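Local coordinates for protein aminotransferase (Helicobacter pylori, PDB 2FNU) that transfers an amino group from glutamate to a UDP-linked 4-keto sugar, the second step in making pseudaminic acid for flagellin, using pyridoxal phosphate, at residues F179-K183 against P184-A188. Sequence-based numbering, arbitrary orientation.
Sequences FHAIK and PITTA. With UD1 (uridine-diphosphate-N-acetylglucosamine), chain F; PMP (4'-deoxy-4'-aminopyridoxal-5'-phosphate), chain E.
Thr186 turns OG1 anti to its own backbone N (chi1 -169°), which carries the hydroxyl inward to Phe179 O, while Phe179 CG stands anti to the carbonyl carbon (chi1 -48°), which lays the ring beside Ile185. Phe179 O takes two hydrogen bonds: Thr187 N reaches it at 2.9 Å, nearly straight and on a lone pair in the carbonyl plane, whereas Thr186 OG1 donates from above that plane. The same hydroxyl accepts from Ala188 N at 2.8 Å, forming an ST turn. A weak bond from Ala181 N to Ala188 O adds a further tie. Ile185 and Phe179 lie side by side, pointing the same way, with CG1 of the first 3.7 Å from CD2 of the second; Phe37 and Leu41 of helix 32-45 also pack on Phe179. A type I turn runs from His180 to Lys183; within it Ile182 N donates to His180 ND1. His180 NE2 bonds Gln30 of the second subunit, and one imidazole face lies under the sugar methyl C6' of UD1, 3.3 Å above the ring centre. The loop between strands 174-178 and 191-195 thus ties part of its backbone together through Phe179 O and Thr186 OG1. PMP N4A is joined to UD1 C4' (1.3 Å) as the external aldimine, leaving Lys183 freed from its own Schiff base; its NZ stays beside the cofactor, donating to PMP O3 at 3.2 Å, as expected after one imine is exchanged for the other.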
ATOM      1  N   PHE B 179       5.573 -10.368   3.339  1.00 10.56           N
ATOM      2  CA  PHE B 179       6.502 -10.022   4.418  1.00 11.79           C
ATOM      3  C   PHE B 179       5.713  -9.357   5.547  1.00 11.95           C
ATOM      4  O   PHE B 179       6.261  -8.564   6.314  1.00 12.15           O
ATOM      5  CB  PHE B 179       7.607  -9.083   3.921  1.00 10.59           C
ATOM      6  CG  PHE B 179       8.262  -9.540   2.648  1.00 10.04           C
ATOM      7  CD1 PHE B 179       8.323  -8.695   1.559  1.00 12.21           C
ATOM      8  CD2 PHE B 179       8.802 -10.817   2.538  1.00 13.56           C
ATOM      9  CE1 PHE B 179       8.912  -9.109   0.343  1.00 13.95           C
ATOM     10  CE2 PHE B 179       9.402 -11.232   1.341  1.00 13.43           C
ATOM     11  CZ  PHE B 179       9.454 -10.380   0.255  1.00 12.66           C
ATOM     12  N   HIS B 180       4.433  -9.699   5.660  1.00 11.50           N
ATOM     13  CA  HIS B 180       3.636  -9.283   6.809  1.00 11.77           C
ATOM     14  C   HIS B 180       4.358  -9.670   8.102  1.00 12.49           C
ATOM     15  O   HIS B 180       5.142 -10.633   8.126  1.00 11.92           O
ATOM     16  CB  HIS B 180       2.280  -9.980   6.768  1.00 11.94           C
ATOM     17  CG  HIS B 180       1.356  -9.603   7.889  1.00 16.54           C
ATOM     18  ND1 HIS B 180       1.324 -10.282   9.094  1.00 16.96           N
ATOM     19  CD2 HIS B 180       0.433  -8.614   7.987  1.00 14.69           C
ATOM     20  CE1 HIS B 180       0.414  -9.727   9.881  1.00 15.59           C
ATOM     21  NE2 HIS B 180      -0.154  -8.726   9.224  1.00 14.30           N
ATOM     22  N   ALA B 181       4.074  -8.925   9.170  1.00 13.65           N
ATOM     23  CA  ALA B 181       4.673  -9.128  10.500  1.00 12.88           C
ATOM     24  C   ALA B 181       4.867 -10.585  10.911  1.00 15.13           C
ATOM     25  O   ALA B 181       5.860 -10.918  11.552  1.00 16.32           O
ATOM     26  CB  ALA B 181       3.815  -8.425  11.540  1.00 13.37           C
ATOM     27  N   ILE B 182       3.913 -11.450  10.578  1.00 13.14           N
ATOM     28  CA  ILE B 182       3.954 -12.818  11.104  1.00 14.63           C
ATOM     29  C   ILE B 182       4.494 -13.829  10.102  1.00 15.47           C
ATOM     30  O   ILE B 182       4.466 -15.043  10.365  1.00 14.73           O
ATOM     31  CB  ILE B 182       2.584 -13.273  11.660  1.00 15.85           C
ATOM     32  CG1 ILE B 182       1.558 -13.366  10.526  1.00 17.06           C
ATOM     33  CG2 ILE B 182       2.162 -12.310  12.779  1.00 22.69           C
ATOM     34  CD1 ILE B 182       0.178 -13.919  10.943  1.00 23.54           C
ATOM     35  N   LYS B 183       4.998 -13.338   8.967  1.00 12.31           N
ATOM     36  CA  LYS B 183       5.435 -14.232   7.889  1.00 12.20           C
ATOM     37  C   LYS B 183       6.887 -14.704   8.050  1.00 14.54           C
ATOM     38  O   LYS B 183       7.583 -14.272   8.980  1.00 14.48           O
ATOM     39  CB  LYS B 183       5.208 -13.567   6.538  1.00 14.36           C
ATOM     40  CG  LYS B 183       3.720 -13.439   6.162  1.00 15.10           C
ATOM     41  CD  LYS B 183       3.097 -14.771   5.793  1.00 18.58           C
ATOM     42  CE  LYS B 183       1.673 -14.568   5.254  1.00 28.74           C
ATOM     43  NZ  LYS B 183       0.741 -15.581   5.772  1.00 40.60           N
ATOM     44  N   PRO B 184       7.332 -15.637   7.196  1.00 12.80           N
ATOM     45  CA  PRO B 184       8.682 -16.195   7.379  1.00 14.52           C
ATOM     46  C   PRO B 184       9.799 -15.173   7.589  1.00 15.39           C
ATOM     47  O   PRO B 184      10.692 -15.398   8.411  1.00 14.59           O
ATOM     48  CB  PRO B 184       8.874 -17.038   6.116  1.00 14.00           C
ATOM     49  CG  PRO B 184       7.472 -17.587   5.884  1.00 15.31           C
ATOM     50  CD  PRO B 184       6.604 -16.351   6.120  1.00 12.91           C
ATOM     51  N   ILE B 185       9.760 -14.076   6.838  1.00 12.69           N
ATOM     52  CA  ILE B 185      10.550 -12.883   7.190  1.00 12.94           C
ATOM     53  C   ILE B 185       9.587 -11.723   7.094  1.00 12.70           C
ATOM     54  O   ILE B 185       8.537 -11.840   6.448  1.00 13.43           O
ATOM     55  CB  ILE B 185      11.774 -12.615   6.277  1.00 13.84           C
ATOM     56  CG1 ILE B 185      11.336 -12.319   4.836  1.00 15.28           C
ATOM     57  CG2 ILE B 185      12.811 -13.747   6.403  1.00 16.56           C
ATOM     58  CD1 ILE B 185      12.477 -11.766   3.934  1.00 17.96           C
ATOM     59  N   THR B 186       9.951 -10.589   7.686  1.00 13.04           N
ATOM     60  CA  THR B 186       9.022  -9.462   7.716  1.00 12.36           C
ATOM     61  C   THR B 186       9.629  -8.112   7.362  1.00 14.30           C
ATOM     62  O   THR B 186      10.819  -7.870   7.579  1.00 14.71           O
ATOM     63  CB  THR B 186       8.330  -9.339   9.091  1.00 14.45           C
ATOM     64  OG1 THR B 186       7.262  -8.392   8.993  1.00 13.81           O
ATOM     65  CG2 THR B 186       9.317  -8.855  10.178  1.00 15.98           C
ATOM     66  N   THR B 187       8.777  -7.254   6.814  1.00 12.77           N
ATOM     67  CA  THR B 187       9.052  -5.829   6.640  1.00 12.17           C
ATOM     68  C   THR B 187       7.919  -5.020   7.317  1.00 14.52           C
ATOM     69  O   THR B 187       7.663  -3.872   6.925  1.00 13.78           O
ATOM     70  CB  THR B 187       9.150  -5.472   5.133  1.00 13.84           C
ATOM     71  OG1 THR B 187       7.907  -5.767   4.470  1.00 13.54           O
ATOM     72  CG2 THR B 187      10.256  -6.285   4.480  1.00 16.13           C
ATOM     73  N   ALA B 188       7.265  -5.640   8.318  1.00 13.07           N
ATOM     74  CA  ALA B 188       6.057  -5.151   9.021  1.00 13.58           C
ATOM     75  C   ALA B 188       4.791  -5.325   8.183  1.00 13.84           C
ATOM     76  O   ALA B 188       3.862  -6.021   8.594  1.00 12.93           O
ATOM     77  CB  ALA B 188       6.212  -3.694   9.518  1.00 16.21           C
TER
HETATM   78  C1' UD1 F 904      -4.599 -12.748   8.063  1.00 33.73           C
HETATM   79  C2' UD1 F 904      -4.342 -14.234   7.760  1.00 24.62           C
HETATM   80  C3' UD1 F 904      -2.868 -14.532   7.503  1.00 27.42           C
HETATM   81  C4' UD1 F 904      -2.271 -13.518   6.518  1.00 37.33           C
HETATM   82  C5' UD1 F 904      -2.594 -12.048   6.844  1.00 41.11           C
HETATM   83  C6' UD1 F 904      -1.715 -11.496   7.969  1.00 48.72           C
HETATM   84  C7' UD1 F 904      -6.054 -15.632   8.858  1.00 34.59           C
HETATM   85  C8' UD1 F 904      -6.514 -16.302  10.124  1.00 35.78           C
HETATM   86  N2' UD1 F 904      -4.848 -15.054   8.861  1.00 29.11           N
HETATM   87  O1' UD1 F 904      -4.145 -12.422   9.379  1.00 38.26           O
HETATM   88  O3' UD1 F 904      -2.722 -15.861   6.949  1.00 22.23           O
HETATM   89  O5' UD1 F 904      -3.995 -11.857   7.106  1.00 35.47           O
HETATM   90  O7' UD1 F 904      -6.759 -15.631   7.878  1.00 25.14           O
HETATM   91  N1  UD1 F 904       0.670 -10.513  15.335  1.00 39.49           N
HETATM   92  C2  UD1 F 904       1.915 -10.110  15.859  1.00 41.53           C
HETATM   93  N3  UD1 F 904       2.508  -8.998  15.397  1.00 34.64           N
HETATM   94  C4  UD1 F 904       1.942  -8.241  14.446  1.00 39.50           C
HETATM   95  C5  UD1 F 904       0.711  -8.584  13.885  1.00 31.27           C
HETATM   96  C6  UD1 F 904       0.058  -9.727  14.331  1.00 34.35           C
HETATM   97  O2  UD1 F 904       2.463 -10.799  16.755  1.00 40.02           O
HETATM   98  O4  UD1 F 904       2.532  -7.218  14.052  1.00 37.16           O
HETATM   99  C1B UD1 F 904       0.036 -11.734  15.873  1.00 37.32           C
HETATM  100  C2B UD1 F 904      -0.804 -11.322  17.074  1.00 38.41           C
HETATM  101  O2' UD1 F 904      -0.630 -12.282  18.120  1.00 38.23           O
HETATM  102  C3B UD1 F 904      -2.227 -11.344  16.561  1.00 38.49           C
HETATM  103  C4B UD1 F 904      -2.175 -12.408  15.485  1.00 39.02           C
HETATM  104  O4B UD1 F 904      -0.857 -12.342  14.930  1.00 32.49           O
HETATM  105  O3B UD1 F 904      -3.190 -11.673  17.571  1.00 40.50           O
HETATM  106  C5B UD1 F 904      -3.208 -12.125  14.413  1.00 37.19           C
HETATM  107  O5B UD1 F 904      -3.108 -13.150  13.434  1.00 36.53           O
HETATM  108  PA  UD1 F 904      -4.348 -13.390  12.428  1.00 39.17           P
HETATM  109  O1A UD1 F 904      -3.912 -14.402  11.379  1.00 32.56           O
HETATM  110  O2A UD1 F 904      -5.586 -13.662  13.266  1.00 30.63           O
HETATM  111  O3A UD1 F 904      -4.399 -11.894  11.811  1.00 33.30           O
HETATM  112  PB  UD1 F 904      -5.053 -11.528  10.377  1.00 33.67           P
HETATM  113  O1B UD1 F 904      -6.487 -12.033  10.322  1.00 36.47           O
HETATM  114  O2B UD1 F 904      -4.733 -10.066  10.104  1.00 32.40           O
HETATM  115  N1  PMP E 903      -2.202 -14.764   0.437  1.00 12.06           N
HETATM  116  C2  PMP E 903      -2.066 -15.581   1.530  1.00 11.92           C
HETATM  117  C2A PMP E 903      -2.011 -17.075   1.314  1.00 14.52           C
HETATM  118  C3  PMP E 903      -1.970 -15.008   2.806  1.00 14.41           C
HETATM  119  O3  PMP E 903      -1.801 -15.799   3.906  1.00 17.19           O
HETATM  120  C4  PMP E 903      -2.037 -13.604   2.971  1.00 12.32           C
HETATM  121  C4A PMP E 903      -2.025 -12.963   4.342  1.00 18.26           C
HETATM  122  N4A PMP E 903      -2.667 -13.785   5.344  1.00 23.43           N
HETATM  123  C5  PMP E 903      -2.113 -12.796   1.831  1.00 10.71           C
HETATM  124  C6  PMP E 903      -2.134 -13.402   0.576  1.00 14.69           C
HETATM  125  C5A PMP E 903      -2.146 -11.281   1.924  1.00 14.45           C
HETATM  126  O4P PMP E 903      -0.828 -10.858   2.220  1.00 12.94           O
HETATM  127  P   PMP E 903      -0.584  -9.412   2.895  1.00 12.08           P
HETATM  128  O1P PMP E 903      -0.994  -9.554   4.342  1.00 15.04           O
HETATM  129  O2P PMP E 903       0.896  -9.188   2.792  1.00 11.87           O
HETATM  130  O3P PMP E 903      -1.367  -8.372   2.141  1.00 11.88           O